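Local atomic coordinates of cellulose biosynthesis protein BcsG (Salmonella typhimurium LT2, PDB entry 5OLT), a protein that is required for cellulose biosynthesis, its zinc-bearing extramembrane domain, the part in this structure, belonging to the alkaline phosphatase family. Residues F48-F59 with L132-F141. Residues are numbered along the deposited sequence; the frame is centred on the assembly and turned at random. Where two conformers were deposited one is given.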
# COMPACT_ATOMS: atom_id res chain seq x y z
N PHE A 48 -14.70 -4.65 -10.60
CA PHE A 48 -15.24 -3.30 -10.84
C PHE A 48 -16.53 -3.36 -11.66
O PHE A 48 -16.71 -4.28 -12.47
CB PHE A 48 -14.19 -2.42 -11.50
CG PHE A 48 -13.16 -1.92 -10.53
CD1 PHE A 48 -12.11 -2.75 -10.11
CD2 PHE A 48 -13.26 -0.63 -9.99
CE1 PHE A 48 -11.19 -2.29 -9.19
CE2 PHE A 48 -12.35 -0.18 -9.05
CZ PHE A 48 -11.29 -1.00 -8.66
N PRO A 49 -17.44 -2.39 -11.44
CA PRO A 49 -18.64 -2.36 -12.30
C PRO A 49 -18.29 -2.06 -13.75
O PRO A 49 -17.25 -1.44 -14.03
CB PRO A 49 -19.44 -1.18 -11.73
CG PRO A 49 -18.42 -0.34 -11.02
CD PRO A 49 -17.44 -1.32 -10.44
N ALA A 50 -19.17 -2.49 -14.66
CA ALA A 50 -19.03 -2.24 -16.09
C ALA A 50 -19.01 -0.74 -16.42
O ALA A 50 -18.23 -0.29 -17.26
CB ALA A 50 -20.14 -2.96 -16.84
N GLN A 51 -19.86 0.03 -15.75
CA GLN A 51 -19.85 1.50 -15.89
C GLN A 51 -20.41 2.03 -14.58
O GLN A 51 -21.01 1.28 -13.80
CB GLN A 51 -20.65 2.01 -17.12
CG GLN A 51 -22.16 1.80 -17.04
CD GLN A 51 -22.57 0.33 -16.98
OE1 GLN A 51 -22.19 -0.48 -17.83
NE2 GLN A 51 -23.32 -0.02 -15.95
N LEU A 52 -20.21 3.32 -14.33
CA LEU A 52 -20.79 3.95 -13.15
C LEU A 52 -22.26 4.24 -13.40
O LEU A 52 -22.62 4.58 -14.53
CB LEU A 52 -20.04 5.24 -12.83
CG LEU A 52 -18.58 5.07 -12.41
CD1 LEU A 52 -17.94 6.43 -12.13
CD2 LEU A 52 -18.46 4.14 -11.21
N PRO A 53 -23.11 4.11 -12.35
CA PRO A 53 -24.54 4.47 -12.47
C PRO A 53 -24.71 5.96 -12.78
O PRO A 53 -23.78 6.76 -12.51
CB PRO A 53 -25.09 4.13 -11.08
CG PRO A 53 -23.91 4.19 -10.17
CD PRO A 53 -22.78 3.65 -10.99
N PRO A 54 -25.87 6.36 -13.32
CA PRO A 54 -25.98 7.77 -13.72
C PRO A 54 -25.97 8.74 -12.53
O PRO A 54 -25.58 9.90 -12.70
CB PRO A 54 -27.32 7.82 -14.50
CG PRO A 54 -27.65 6.39 -14.82
CD PRO A 54 -27.08 5.59 -13.70
N ASP A 55 -26.33 8.25 -11.34
CA ASP A 55 -26.28 9.06 -10.11
C ASP A 55 -24.99 8.90 -9.29
O ASP A 55 -24.96 9.21 -8.07
CB ASP A 55 -27.50 8.76 -9.25
CG ASP A 55 -27.58 7.30 -8.84
OD1 ASP A 55 -26.86 6.45 -9.43
OD2 ASP A 55 -28.36 7.01 -7.91
N ALA A 56 -23.92 8.43 -9.94
CA ALA A 56 -22.61 8.31 -9.26
C ALA A 56 -22.11 9.71 -8.91
O ALA A 56 -22.41 10.69 -9.59
CB ALA A 56 -21.59 7.60 -10.16
N GLN A 57 -21.35 9.79 -7.83
CA GLN A 57 -20.81 11.05 -7.35
C GLN A 57 -19.31 11.10 -7.60
O GLN A 57 -18.58 10.20 -7.15
CB GLN A 57 -21.10 11.21 -5.86
CG GLN A 57 -22.58 11.17 -5.55
CD GLN A 57 -23.33 12.32 -6.20
OE1 GLN A 57 -23.02 13.47 -5.95
NE2 GLN A 57 -24.30 12.00 -7.04
N PRO A 58 -18.82 12.15 -8.30
CA PRO A 58 -17.37 12.30 -8.55
C PRO A 58 -16.61 12.53 -7.24
O PRO A 58 -17.11 13.16 -6.31
CB PRO A 58 -17.28 13.56 -9.42
CG PRO A 58 -18.64 13.74 -10.00
CD PRO A 58 -19.59 13.22 -8.98
N PHE A 59 -15.42 11.97 -7.19
CA PHE A 59 -14.49 12.24 -6.10
C PHE A 59 -13.09 11.96 -6.61
O PHE A 59 -12.93 11.41 -7.71
CB PHE A 59 -14.82 11.36 -4.87
CG PHE A 59 -14.51 9.88 -5.06
CD1 PHE A 59 -15.41 9.04 -5.75
CD2 PHE A 59 -13.31 9.33 -4.58
CE1 PHE A 59 -15.13 7.69 -5.91
CE2 PHE A 59 -13.05 7.96 -4.73
CZ PHE A 59 -13.96 7.14 -5.41
N LEU A 132 -5.15 -1.41 -10.90
CA LEU A 132 -6.14 -0.60 -10.20
C LEU A 132 -6.45 0.73 -10.93
O LEU A 132 -7.64 1.11 -11.08
CB LEU A 132 -5.61 -0.30 -8.79
CG LEU A 132 -6.42 0.67 -7.92
CD1 LEU A 132 -7.81 0.06 -7.64
CD2 LEU A 132 -5.63 0.95 -6.63
N PHE A 133 -5.41 1.44 -11.34
CA PHE A 133 -5.59 2.74 -11.99
C PHE A 133 -6.21 2.61 -13.38
O PHE A 133 -6.92 3.52 -13.82
CB PHE A 133 -4.30 3.57 -11.98
CG PHE A 133 -3.96 4.10 -10.62
CD1 PHE A 133 -3.30 3.30 -9.68
CD2 PHE A 133 -4.32 5.39 -10.26
CE1 PHE A 133 -3.02 3.79 -8.40
CE2 PHE A 133 -4.02 5.90 -9.00
CZ PHE A 133 -3.39 5.10 -8.07
N ASP A 134 -5.98 1.47 -14.05
CA ASP A 134 -6.65 1.25 -15.35
C ASP A 134 -8.12 0.98 -15.17
O ASP A 134 -8.95 1.46 -15.96
CB ASP A 134 -6.00 0.09 -16.07
CG ASP A 134 -4.70 0.48 -16.72
OD1 ASP A 134 -4.42 1.71 -16.86
OD2 ASP A 134 -3.95 -0.44 -17.11
N ASN A 135 -8.47 0.23 -14.12
CA ASN A 135 -9.86 -0.01 -13.78
C ASN A 135 -10.55 1.33 -13.52
O ASN A 135 -11.68 1.54 -13.97
CB ASN A 135 -9.97 -0.93 -12.54
CG ASN A 135 -9.51 -2.36 -12.83
OD1 ASN A 135 -9.66 -2.86 -13.96
ND2 ASN A 135 -8.96 -3.02 -11.84
N LEU A 136 -9.86 2.24 -12.82
CA LEU A 136 -10.46 3.54 -12.58
C LEU A 136 -10.51 4.41 -13.83
O LEU A 136 -11.53 5.10 -14.08
CB LEU A 136 -9.70 4.24 -11.45
CG LEU A 136 -9.86 3.52 -10.12
CD1 LEU A 136 -8.85 4.12 -9.14
CD2 LEU A 136 -11.30 3.61 -9.57
N ALA A 137 -9.46 4.33 -14.67
CA ALA A 137 -9.45 5.13 -15.92
C ALA A 137 -10.64 4.75 -16.80
O ALA A 137 -11.27 5.64 -17.40
CB ALA A 137 -8.17 4.95 -16.69
N LYS A 138 -10.95 3.46 -16.84
CA LYS A 138 -12.07 2.91 -17.62
C LYS A 138 -13.40 3.51 -17.19
O LYS A 138 -14.31 3.69 -18.02
CB LYS A 138 -12.12 1.38 -17.48
CG LYS A 138 -11.18 0.64 -18.41
CD LYS A 138 -10.90 -0.80 -17.99
CE LYS A 138 -12.13 -1.55 -17.51
NZ LYS A 138 -11.85 -3.01 -17.41
N LEU A 139 -13.50 3.85 -15.90
CA LEU A 139 -14.71 4.40 -15.29
C LEU A 139 -14.72 5.92 -15.24
O LEU A 139 -15.58 6.50 -14.56
CB LEU A 139 -14.88 3.83 -13.88
CG LEU A 139 -15.20 2.33 -13.80
CD1 LEU A 139 -15.04 1.85 -12.36
CD2 LEU A 139 -16.59 2.01 -14.31
N GLY A 140 -13.77 6.56 -15.94
CA GLY A 140 -13.77 8.02 -16.10
C GLY A 140 -12.90 8.77 -15.11
O GLY A 140 -12.98 10.01 -15.03
N PHE A 141 -12.06 8.06 -14.35
CA PHE A 141 -11.13 8.76 -13.46
C PHE A 141 -9.86 9.16 -14.22
O PHE A 141 -9.15 8.28 -14.76
CB PHE A 141 -10.71 7.89 -12.27
CG PHE A 141 -11.81 7.61 -11.28
CD1 PHE A 141 -12.85 6.72 -11.56
CD2 PHE A 141 -11.78 8.22 -10.01
CE1 PHE A 141 -13.84 6.44 -10.62
CE2 PHE A 141 -12.79 7.95 -9.08
CZ PHE A 141 -13.82 7.07 -9.39
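Two bumps, Phe-48 and Leu-139, interlock where the loop 48-59 wraps round the end of helix 132-138. The Phe-48 ring lies across the flank of the helix, one face pressed on Asn-135, whose CB sits over the ring centre in a CH-pi contact, 3.8 Å from the centroid. Three leucine methyls line the rest of the hollow on this side: CD1 of Leu-132 at Phe-48 CZ (3.8 Å), CD2 of Leu-136 at Phe-48 CE2 and CD1 of Leu-139 at Phe-48 CD2. The Asn-135 amide leans 33° from the ring plane, with ND2 3.5 Å from Phe-48 CE1; ND2 itself hydrogen-bonds Glu-129 O.

Leu-139 is the counter-bump, set into the bend of the loop. Its CD2 rests on the loop backbone, 3.5 Å from Pro-49 O and also against the CA of Gln-51, while Leu-52 crosses it at roughly a right angle and rests CD1 on Leu-139 O. Just beyond, a Schellman motif with Gly-140 at C' ends the helix; Leu-136 O accepts from both Leu-139 N and Phe-141 N. This turn leads to Phe-141, whose edge meets the face of Phe-59 in a T-shaped stack, centroids 5.4 Å apart and planes at 78°. With chi1 at 70° the Phe-59 ring is set between its backbone N and carbonyl carbon, and from there its face receives the Phe-141 edge. Phe-334 also meets the Phe-59 ring, and Ser-322 and Val-326 of helix 318-328 pack against Phe-48.

The contact thus joins the lead-ins to two parallel strands of the central sheet, 60-66 and 142-147. No hydrogen bond crosses it, so between these two segments shape and the hydrophobic effect probably do the holding; the loop's polar ties, such as Asp-55 to Lys-332, lie elsewhere.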